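Local coordinates for protein putative methyltransferase from antibiotic biosynthesis pathway (Anabaena variabilis ATCC 29413, PDB 3EGE) that probably transfers methyl groups from S-adenosylmethionine to an as yet unidentified acceptor, as other members of the methyltransferase superfamily do, at residues L198-E203 with L225-L230; Y144-W149 with Q216-K221; K93-V98 with Q118-D123. All blocks are in the same frame, centred on the assembly; numbering follows the deposited sequence.

Interaction 1 (L198-E203 with L225-L230); sequences LYLKAE and LLTADL
L200 reaches from a 3-10 turn to helix 216-231 and carries most of the contact with a single forked tip. Its branch CD2 lies 3.9 Å from L226 CD2, the two leucines crossing at a slant, and the same methyl sits 3.4 Å from T227 OG1. The other branch, CD1, also faces T227 OG1 (3.8 Å) but reaches L230 CD1 only at 4.2 Å, so the leucine is close to the helix at L226 and T227 and more loosely placed toward L230. On the buried side Y199 contributes just the root of its side chain: CB packs 4.0 Å from L226 CD2, while the ring runs off elsewhere and its OH bonds to A189 O. L226 meets both partners because its CG stands anti to the backbone N (chi1 -174°), which turns CD2 to the corner where L200 CD2 and Y199 CB both reach it. The arrangement is plain helix-to-turn packing in the largely helical region well away from the centre of the chain: residues 198-200 end a 3-10 turn, K201 stands at the N-cap position of helix 202-206, and L226 and L230 also rest on W235 of helix 234-239. No hydrogen bond crosses between the segments. On the more open side, T227 presents its hydroxyl to the L200 methyls, yet that oxygen is bonded within its own helix, to L223 O.

Interaction 2 (Y144-W149 with Q216-K221); sequences YFPFLW and QDLVEK
F147 turns the CD2 edge and the CZ end of its ring to the first turns of helix 216-231; here the approach to helix 146-153 and its first residues pack on that helix, in the mostly helical part of the chain, apart from the Rossmann-like core. The ring fits against a two-residue step made by L218 and V219. Its CD2 edge meets L218 CD2 at 3.8 Å, near the ring plane, the two side chains running past each other in opposite directions. The CZ end reaches V219 CG2, 3.7 Å away, with phenylalanine and valine roughly at right angles. A chi1 of 54° holds CG between the backbone N and the carbonyl carbon, and from there the ring extends to the neighbouring helix. L218, with CG anti to its backbone N (chi1 176°), is the opposing bump: one branch touches F147, and the other, CD1, lies 4.3 Å from P146 CG, a looser contact where both residues are partly exposed. F145, also buried, lies beside F147, with Y144 CB over one face of its ring. F211 of helix 209-213 completes the hollow, meeting both phenylalanine rings edge-to-face and also touching V219. No direct hydrogen bond joins the segments, but one water spans them by donating to two carbonyls, Y144 O and L218 O, each 2.8 Å from the water oxygen. The valine's own carbonyl points at an aromatic edge: F145 CE1 stands 3.6 Å from V219 O, which lies in the plane of the ring.

Interaction 3 (K93-V98 with Q118-D123); sequences KSVDGV and QRIIRD
K93 folds its side chain over the end of helix 110-120, where NZ binds two backbone carbonyls, 2.7 Å from I121 O and 2.9 Å from Q118 O. Both bonds arrive nearly in line with the carbonyl bonds, and a bend at chi2 (-54°) brings the amine round to them. K93 N takes another carbonyl, R119 O, at 3.0 Å on a lone pair and in the carbonyl plane. I120 O receives a sound bond from V95 N (3.1 Å) and a weak one from S94 N, so the last carbonyls of the helix are met by the loop before strand 97-101. V95 and I121 form a single beta bridge, with R122 N donating to V95 O at 2.8 Å. R122, extended from CG to NE, runs along the loop: NE bonds to K93 O from well above that carbonyl's plane, while the S94-V95 peptide lies over one guanidinium face. Its NH1 makes a weak salt bridge to D96 OD1 (3.3 Å), the two flat groups turned 55° apart. A water donates to D96 OD1 and accepts from D123 N; D96 OD2 is held separately by V37 N. Beneath the polar network I120 CG1 rests 3.7 Å from V95 CG2 and 3.9 Å from V98 CG2, joining the beginning of strand 97-101 to the end of helix 110-120 in a beta-alpha-beta unit of the Rossmann-like fold. The lysine ammonium thus gathers carbonyls at and just past the helix end, where their partial negative charge would probably favour the cation.

How the interactions relate
From the N terminus, interaction 3 closes first: 20 residues apart at their nearest ends, 93-98 and 118-123 tie the approach to strand 97-101 to the end of helix 110-120, closing the loop that holds both. The chain then moves to the opposite side of its centre. There 144-149 opens interaction 2, 198-203 opens interaction 1, then 216-221 closes the former and 225-230 the latter, so the two loops cross rather than nest. Both end on helix 216-231, and their centres are 11 Å apart. Y144 joins them, its OH lying 2.5 Å from D229 OD2 in a probable hydrogen bond. Interaction 3 stays separate, its nearest atoms about 25 Å from interaction 2.

Interaction 1 (L198-E203 with L225-L230)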
loop_
_atom_site.group_PDB
_atom_site.type_symbol
_atom_site.label_atom_id
_atom_site.label_comp_id
_atom_site.label_asym_id
_atom_site.label_seq_id
_atom_site.Cartn_x
_atom_site.Cartn_y
_atom_site.Cartn_z
ATOM N N LEU A 198 0.411 14.000 -14.100
ATOM C CA LEU A 198 -0.046 12.611 -14.148
ATOM C C LEU A 198 -1.501 12.411 -13.666
ATOM O O LEU A 198 -2.215 11.507 -14.168
ATOM C CB LEU A 198 0.909 11.662 -13.395
ATOM C CG LEU A 198 2.297 11.389 -13.985
ATOM C CD1 LEU A 198 3.014 10.332 -13.125
ATOM C CD2 LEU A 198 2.234 10.938 -15.462
ATOM N N TYR A 199 -1.921 13.244 -12.705
ATOM C CA TYR A 199 -3.292 13.209 -12.169
ATOM C C TYR A 199 -4.363 13.585 -13.183
ATOM O O TYR A 199 -5.513 13.213 -13.001
ATOM C CB TYR A 199 -3.416 14.059 -10.898
ATOM C CG TYR A 199 -2.605 13.465 -9.779
ATOM C CD1 TYR A 199 -3.056 12.336 -9.097
ATOM C CD2 TYR A 199 -1.348 13.986 -9.446
ATOM C CE1 TYR A 199 -2.282 11.744 -8.084
ATOM C CE2 TYR A 199 -0.582 13.422 -8.429
ATOM C CZ TYR A 199 -1.049 12.307 -7.754
ATOM O OH TYR A 199 -0.301 11.790 -6.760
ATOM N N LEU A 200 -3.990 14.318 -14.232
ATOM C CA LEU A 200 -4.904 14.655 -15.315
ATOM C C LEU A 200 -5.222 13.438 -16.191
ATOM O O LEU A 200 -6.200 13.476 -16.911
ATOM C CB LEU A 200 -4.340 15.773 -16.203
ATOM C CG LEU A 200 -3.945 17.092 -15.529
ATOM C CD1 LEU A 200 -3.520 18.067 -16.585
ATOM C CD2 LEU A 200 -5.076 17.693 -14.707
ATOM N N LYS A 201 -4.415 12.370 -16.141
ATOM C CA LYS A 201 -4.636 11.185 -16.982
ATOM C C LYS A 201 -5.655 10.243 -16.340
ATOM O O LYS A 201 -5.441 9.757 -15.225
ATOM C CB LYS A 201 -3.327 10.436 -17.232
ATOM C CG LYS A 201 -2.237 11.266 -17.915
ATOM C CD LYS A 201 -0.988 10.380 -18.197
ATOM C CE LYS A 201 0.059 11.089 -19.110
ATOM N NZ LYS A 201 1.221 10.196 -19.561
ATOM N N ALA A 202 -6.766 10.020 -17.053
ATOM C CA ALA A 202 -7.841 9.090 -16.665
ATOM C C ALA A 202 -7.336 7.726 -16.186
ATOM O O ALA A 202 -7.848 7.195 -15.212
ATOM C CB ALA A 202 -8.826 8.902 -17.840
ATOM N N GLU A 203 -6.317 7.189 -16.853
ATOM C CA GLU A 203 -5.728 5.894 -16.469
ATOM C C GLU A 203 -4.991 5.925 -15.149
ATOM O O GLU A 203 -4.965 4.907 -14.451
ATOM C CB GLU A 203 -4.825 5.257 -17.558
ATOM C CG GLU A 203 -3.592 6.040 -18.057
ATOM C CD GLU A 203 -3.899 7.066 -19.164
ATOM O OE1 GLU A 203 -4.981 7.740 -19.148
ATOM O OE2 GLU A 203 -3.024 7.205 -20.053
ATOM N N LEU A 225 -9.296 22.912 -12.023
ATOM C CA LEU A 225 -8.428 23.802 -11.237
ATOM C C LEU A 225 -6.953 23.419 -11.401
ATOM O O LEU A 225 -6.097 24.284 -11.583
ATOM C CB LEU A 225 -8.862 23.767 -9.771
ATOM C CG LEU A 225 -8.531 24.881 -8.783
ATOM C CD1 LEU A 225 -9.122 26.249 -9.196
ATOM C CD2 LEU A 225 -9.086 24.417 -7.420
ATOM N N LEU A 226 -6.654 22.120 -11.358
ATOM C CA LEU A 226 -5.273 21.656 -11.589
ATOM C C LEU A 226 -4.773 22.059 -12.992
ATOM O O LEU A 226 -3.681 22.618 -13.116
ATOM C CB LEU A 226 -5.138 20.144 -11.361
ATOM C CG LEU A 226 -3.724 19.548 -11.426
ATOM C CD1 LEU A 226 -2.694 20.350 -10.575
ATOM C CD2 LEU A 226 -3.761 18.067 -11.027
ATOM N N THR A 227 -5.611 21.831 -14.014
ATOM C CA THR A 227 -5.297 22.162 -15.417
ATOM C C THR A 227 -5.038 23.661 -15.609
ATOM O O THR A 227 -4.068 24.040 -16.253
ATOM C CB THR A 227 -6.433 21.680 -16.361
ATOM O OG1 THR A 227 -6.639 20.271 -16.175
ATOM C CG2 THR A 227 -6.122 21.955 -17.834
ATOM N N ALA A 228 -5.888 24.502 -15.031
ATOM C CA ALA A 228 -5.717 25.960 -15.095
ATOM C C ALA A 228 -4.412 26.378 -14.402
ATOM O O ALA A 228 -3.605 27.088 -14.992
ATOM C CB ALA A 228 -6.906 26.685 -14.468
ATOM N N ASP A 229 -4.211 25.912 -13.167
ATOM C CA ASP A 229 -3.006 26.239 -12.389
ATOM C C ASP A 229 -1.703 25.812 -13.055
ATOM O O ASP A 229 -0.712 26.532 -12.967
ATOM C CB ASP A 229 -3.070 25.694 -10.945
ATOM C CG ASP A 229 -3.998 26.493 -10.033
ATOM O OD1 ASP A 229 -4.594 27.504 -10.447
ATOM O OD2 ASP A 229 -4.137 26.092 -8.859
ATOM N N LEU A 230 -1.715 24.639 -13.689
ATOM C CA LEU A 230 -0.550 24.138 -14.445
ATOM C C LEU A 230 -0.271 24.961 -15.709
ATOM O O LEU A 230 0.884 25.114 -16.078
ATOM C CB LEU A 230 -0.687 22.645 -14.796
ATOM C CG LEU A 230 -0.520 21.663 -13.624
ATOM C CD1 LEU A 230 -1.043 20.269 -13.973
ATOM C CD2 LEU A 230 0.958 21.613 -13.126
#

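Interaction 2 (Y144-W149 with Q216-K221)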
loop_
_atom_site.group_PDB
_atom_site.type_symbol
_atom_site.label_atom_id
_atom_site.label_comp_id
_atom_site.label_asym_id
_atom_site.label_seq_id
_atom_site.Cartn_x
_atom_site.Cartn_y
_atom_site.Cartn_z
ATOM N N TYR A 144 -6.361 20.143 -4.382
ATOM C CA TYR A 144 -7.130 19.872 -5.591
ATOM C C TYR A 144 -8.070 18.682 -5.451
ATOM O O TYR A 144 -9.147 18.693 -6.068
ATOM C CB TYR A 144 -6.201 19.637 -6.792
ATOM C CG TYR A 144 -5.361 20.834 -7.125
ATOM C CD1 TYR A 144 -5.830 21.838 -7.995
ATOM C CD2 TYR A 144 -4.085 20.975 -6.577
ATOM C CE1 TYR A 144 -5.030 22.957 -8.298
ATOM C CE2 TYR A 144 -3.286 22.065 -6.877
ATOM C CZ TYR A 144 -3.753 23.051 -7.741
ATOM O OH TYR A 144 -2.937 24.115 -8.015
ATOM N N PHE A 145 -7.646 17.667 -4.696
ATOM C CA PHE A 145 -8.403 16.412 -4.510
ATOM C C PHE A 145 -8.567 16.081 -3.018
ATOM O O PHE A 145 -7.932 15.143 -2.509
ATOM C CB PHE A 145 -7.700 15.280 -5.277
ATOM C CG PHE A 145 -7.520 15.575 -6.754
ATOM C CD1 PHE A 145 -8.626 15.774 -7.572
ATOM C CD2 PHE A 145 -6.238 15.666 -7.324
ATOM C CE1 PHE A 145 -8.467 16.050 -8.940
ATOM C CE2 PHE A 145 -6.065 15.964 -8.677
ATOM C CZ PHE A 145 -7.186 16.142 -9.493
ATOM N N PRO A 146 -9.451 16.831 -2.315
ATOM C CA PRO A 146 -9.595 16.652 -0.828
ATOM C C PRO A 146 -10.046 15.263 -0.373
ATOM O O PRO A 146 -9.701 14.825 0.740
ATOM C CB PRO A 146 -10.615 17.734 -0.436
ATOM C CG PRO A 146 -11.372 18.011 -1.698
ATOM C CD PRO A 146 -10.368 17.874 -2.810
ATOM N N PHE A 147 -10.835 14.608 -1.225
ATOM C CA PHE A 147 -11.311 13.251 -0.978
ATOM C C PHE A 147 -10.206 12.241 -0.682
ATOM O O PHE A 147 -10.415 11.328 0.128
ATOM C CB PHE A 147 -12.220 12.761 -2.100
ATOM C CG PHE A 147 -11.620 12.868 -3.469
ATOM C CD1 PHE A 147 -10.772 11.864 -3.962
ATOM C CD2 PHE A 147 -11.893 13.991 -4.273
ATOM C CE1 PHE A 147 -10.193 11.981 -5.231
ATOM C CE2 PHE A 147 -11.331 14.105 -5.546
ATOM C CZ PHE A 147 -10.489 13.097 -6.024
ATOM N N LEU A 148 -9.042 12.394 -1.310
ATOM C CA LEU A 148 -7.881 11.505 -1.031
ATOM C C LEU A 148 -7.406 11.621 0.405
ATOM O O LEU A 148 -7.108 10.636 1.021
ATOM C CB LEU A 148 -6.705 11.815 -1.957
ATOM C CG LEU A 148 -6.878 11.639 -3.462
ATOM C CD1 LEU A 148 -5.603 12.089 -4.154
ATOM C CD2 LEU A 148 -7.242 10.198 -3.867
ATOM N N TRP A 149 -7.396 12.839 0.936
ATOM C CA TRP A 149 -6.985 13.128 2.298
ATOM C C TRP A 149 -8.009 12.621 3.320
ATOM O O TRP A 149 -7.656 11.997 4.334
ATOM C CB TRP A 149 -6.800 14.643 2.426
ATOM C CG TRP A 149 -6.198 15.086 3.716
ATOM C CD1 TRP A 149 -4.882 15.033 4.067
ATOM C CD2 TRP A 149 -6.884 15.698 4.812
ATOM N NE1 TRP A 149 -4.710 15.549 5.321
ATOM C CE2 TRP A 149 -5.914 15.954 5.815
ATOM C CE3 TRP A 149 -8.225 16.044 5.051
ATOM C CZ2 TRP A 149 -6.232 16.546 7.035
ATOM C CZ3 TRP A 149 -8.555 16.643 6.255
ATOM C CH2 TRP A 149 -7.559 16.886 7.246
ATOM N N GLN A 216 -18.038 12.598 -8.601
ATOM C CA GLN A 216 -17.372 12.855 -9.883
ATOM C C GLN A 216 -17.322 14.319 -10.292
ATOM O O GLN A 216 -16.326 14.725 -10.916
ATOM C CB GLN A 216 -17.924 11.924 -10.981
ATOM C CG GLN A 216 -17.731 10.428 -10.643
ATOM C CD GLN A 216 -16.270 10.015 -10.462
ATOM O OE1 GLN A 216 -15.508 9.978 -11.417
ATOM N NE2 GLN A 216 -15.897 9.664 -9.251
ATOM N N ASP A 217 -18.360 15.105 -9.962
ATOM C CA ASP A 217 -18.308 16.558 -10.222
ATOM C C ASP A 217 -17.140 17.199 -9.440
ATOM O O ASP A 217 -16.518 18.134 -9.924
ATOM C CB ASP A 217 -19.601 17.255 -9.814
ATOM C CG ASP A 217 -20.767 16.983 -10.743
ATOM O OD1 ASP A 217 -20.586 16.572 -11.914
ATOM O OD2 ASP A 217 -21.889 17.254 -10.279
ATOM N N LEU A 218 -16.883 16.687 -8.233
ATOM C CA LEU A 218 -15.797 17.132 -7.362
ATOM C C LEU A 218 -14.453 16.840 -8.002
ATOM O O LEU A 218 -13.603 17.745 -8.082
ATOM C CB LEU A 218 -15.878 16.477 -5.964
ATOM C CG LEU A 218 -14.769 16.741 -4.928
ATOM C CD1 LEU A 218 -14.547 18.263 -4.660
ATOM C CD2 LEU A 218 -15.097 15.980 -3.644
ATOM N N VAL A 219 -14.262 15.581 -8.423
ATOM C CA VAL A 219 -13.027 15.163 -9.144
ATOM C C VAL A 219 -12.793 16.090 -10.341
ATOM O O VAL A 219 -11.690 16.638 -10.525
ATOM C CB VAL A 219 -13.055 13.675 -9.658
ATOM C CG1 VAL A 219 -11.783 13.388 -10.489
ATOM C CG2 VAL A 219 -13.182 12.662 -8.480
ATOM N N GLU A 220 -13.863 16.296 -11.099
ATOM C CA GLU A 220 -13.836 17.134 -12.291
ATOM C C GLU A 220 -13.452 18.614 -12.013
ATOM O O GLU A 220 -12.657 19.209 -12.751
ATOM C CB GLU A 220 -15.170 16.985 -13.024
ATOM C CG GLU A 220 -15.199 17.546 -14.401
ATOM C CD GLU A 220 -14.141 16.949 -15.313
ATOM O OE1 GLU A 220 -13.898 15.706 -15.259
ATOM O OE2 GLU A 220 -13.562 17.760 -16.063
ATOM N N LYS A 221 -13.972 19.182 -10.931
ATOM C CA LYS A 221 -13.580 20.533 -10.510
ATOM C C LYS A 221 -12.112 20.590 -10.117
ATOM O O LYS A 221 -11.446 21.564 -10.432
ATOM C CB LYS A 221 -14.470 21.061 -9.377
ATOM C CG LYS A 221 -15.877 21.429 -9.826
ATOM C CD LYS A 221 -15.899 22.761 -10.533
ATOM C CE LYS A 221 -17.138 22.924 -11.401
ATOM N NZ LYS A 221 -17.159 21.991 -12.597
HETATM O O HOH W 1 -11.598 17.434 -6.190
#

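Interaction 3 (K93-V98 with Q118-D123)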
loop_
_atom_site.group_PDB
_atom_site.type_symbol
_atom_site.label_atom_id
_atom_site.label_comp_id
_atom_site.label_asym_id
_atom_site.label_seq_id
_atom_site.Cartn_x
_atom_site.Cartn_y
_atom_site.Cartn_z
ATOM N N LYS A 93 0.518 -22.318 11.360
ATOM C CA LYS A 93 1.963 -22.521 11.147
ATOM C C LYS A 93 2.312 -23.085 9.745
ATOM O O LYS A 93 3.069 -24.025 9.618
ATOM C CB LYS A 93 2.520 -23.413 12.298
ATOM C CG LYS A 93 2.117 -22.972 13.743
ATOM C CD LYS A 93 2.496 -21.517 13.988
ATOM C CE LYS A 93 2.058 -20.888 15.289
ATOM N NZ LYS A 93 2.140 -19.349 15.117
ATOM N N SER A 94 1.719 -22.470 8.723
ATOM C CA SER A 94 1.851 -22.851 7.317
ATOM C C SER A 94 2.728 -21.919 6.464
ATOM O O SER A 94 3.011 -22.240 5.291
ATOM C CB SER A 94 0.447 -22.941 6.687
ATOM O OG SER A 94 -0.232 -21.720 6.808
ATOM N N VAL A 95 3.131 -20.778 7.018
ATOM C CA VAL A 95 3.995 -19.833 6.319
ATOM C C VAL A 95 5.103 -19.368 7.241
ATOM O O VAL A 95 4.956 -19.369 8.471
ATOM C CB VAL A 95 3.195 -18.602 5.732
ATOM C CG1 VAL A 95 2.083 -19.087 4.774
ATOM C CG2 VAL A 95 2.624 -17.689 6.854
ATOM N N ASP A 96 6.214 -18.981 6.620
ATOM C CA ASP A 96 7.411 -18.462 7.316
ATOM C C ASP A 96 7.290 -16.974 7.604
ATOM O O ASP A 96 7.798 -16.530 8.610
ATOM C CB ASP A 96 8.661 -18.722 6.485
ATOM C CG ASP A 96 8.881 -20.174 6.263
ATOM O OD1 ASP A 96 9.033 -20.867 7.285
ATOM O OD2 ASP A 96 8.882 -20.636 5.099
ATOM N N GLY A 97 6.616 -16.231 6.717
ATOM C CA GLY A 97 6.373 -14.808 6.873
ATOM C C GLY A 97 5.021 -14.373 6.311
ATOM O O GLY A 97 4.355 -15.110 5.594
ATOM N N VAL A 98 4.621 -13.159 6.675
ATOM C CA VAL A 98 3.349 -12.610 6.296
ATOM C C VAL A 98 3.537 -11.151 5.911
ATOM O O VAL A 98 4.245 -10.417 6.601
ATOM C CB VAL A 98 2.338 -12.692 7.481
ATOM C CG1 VAL A 98 0.964 -12.102 7.085
ATOM C CG2 VAL A 98 2.179 -14.141 7.997
ATOM N N GLN A 118 -0.723 -14.004 12.971
ATOM C CA GLN A 118 0.038 -14.680 14.005
ATOM C C GLN A 118 -0.213 -16.201 14.009
ATOM O O GLN A 118 0.710 -16.975 14.244
ATOM C CB GLN A 118 -0.250 -14.044 15.384
ATOM C CG GLN A 118 0.523 -14.667 16.574
ATOM C CD GLN A 118 2.053 -14.673 16.406
ATOM O OE1 GLN A 118 2.660 -13.700 15.930
ATOM N NE2 GLN A 118 2.678 -15.755 16.846
ATOM N N ARG A 119 -1.448 -16.616 13.725
ATOM C CA ARG A 119 -1.818 -18.045 13.725
ATOM C C ARG A 119 -1.098 -18.840 12.628
ATOM O O ARG A 119 -0.662 -19.981 12.865
ATOM C CB ARG A 119 -3.340 -18.186 13.565
ATOM C CG ARG A 119 -3.881 -19.617 13.576
ATOM C CD ARG A 119 -5.373 -19.693 13.308
ATOM N NE ARG A 119 -5.730 -19.216 11.968
ATOM C CZ ARG A 119 -5.574 -19.901 10.838
ATOM N NH1 ARG A 119 -4.984 -21.087 10.813
ATOM N NH2 ARG A 119 -5.951 -19.345 9.709
ATOM N N ILE A 120 -0.978 -18.230 11.448
ATOM C CA ILE A 120 -0.371 -18.883 10.280
ATOM C C ILE A 120 1.148 -18.848 10.230
ATOM O O ILE A 120 1.758 -19.694 9.553
ATOM C CB ILE A 120 -0.987 -18.366 8.915
ATOM C CG1 ILE A 120 -0.560 -16.911 8.572
ATOM C CG2 ILE A 120 -2.499 -18.565 8.949
ATOM C CD1 ILE A 120 -0.966 -16.426 7.165
ATOM N N ILE A 121 1.748 -17.910 10.966
ATOM C CA ILE A 121 3.194 -17.681 10.896
ATOM C C ILE A 121 4.043 -18.634 11.777
ATOM O O ILE A 121 3.648 -18.986 12.891
ATOM C CB ILE A 121 3.531 -16.174 11.155
ATOM C CG1 ILE A 121 4.850 -15.766 10.442
ATOM C CG2 ILE A 121 3.517 -15.851 12.670
ATOM C CD1 ILE A 121 5.212 -14.243 10.529
ATOM N N ARG A 122 5.209 -19.026 11.249
ATOM C CA ARG A 122 6.201 -19.839 11.961
ATOM C C ARG A 122 7.233 -18.907 12.652
ATOM O O ARG A 122 6.836 -18.201 13.589
ATOM C CB ARG A 122 6.866 -20.811 11.006
ATOM C CG ARG A 122 5.971 -21.870 10.454
ATOM C CD ARG A 122 6.693 -22.457 9.265
ATOM N NE ARG A 122 5.821 -23.341 8.557
ATOM C CZ ARG A 122 5.744 -23.479 7.228
ATOM N NH1 ARG A 122 6.501 -22.788 6.364
ATOM N NH2 ARG A 122 4.859 -24.351 6.763
ATOM N N ASP A 123 8.505 -18.867 12.208
ATOM C CA ASP A 123 9.568 -18.067 12.880
ATOM C C ASP A 123 9.838 -16.690 12.317
ATOM O O ASP A 123 10.592 -15.932 12.938
ATOM C CB ASP A 123 10.924 -18.802 12.839
ATOM C CG ASP A 123 10.886 -20.156 13.477
ATOM O OD1 ASP A 123 10.075 -20.394 14.393
ATOM O OD2 ASP A 123 11.698 -20.981 13.042
HETATM O O HOH W 2 9.854 -20.080 9.776
#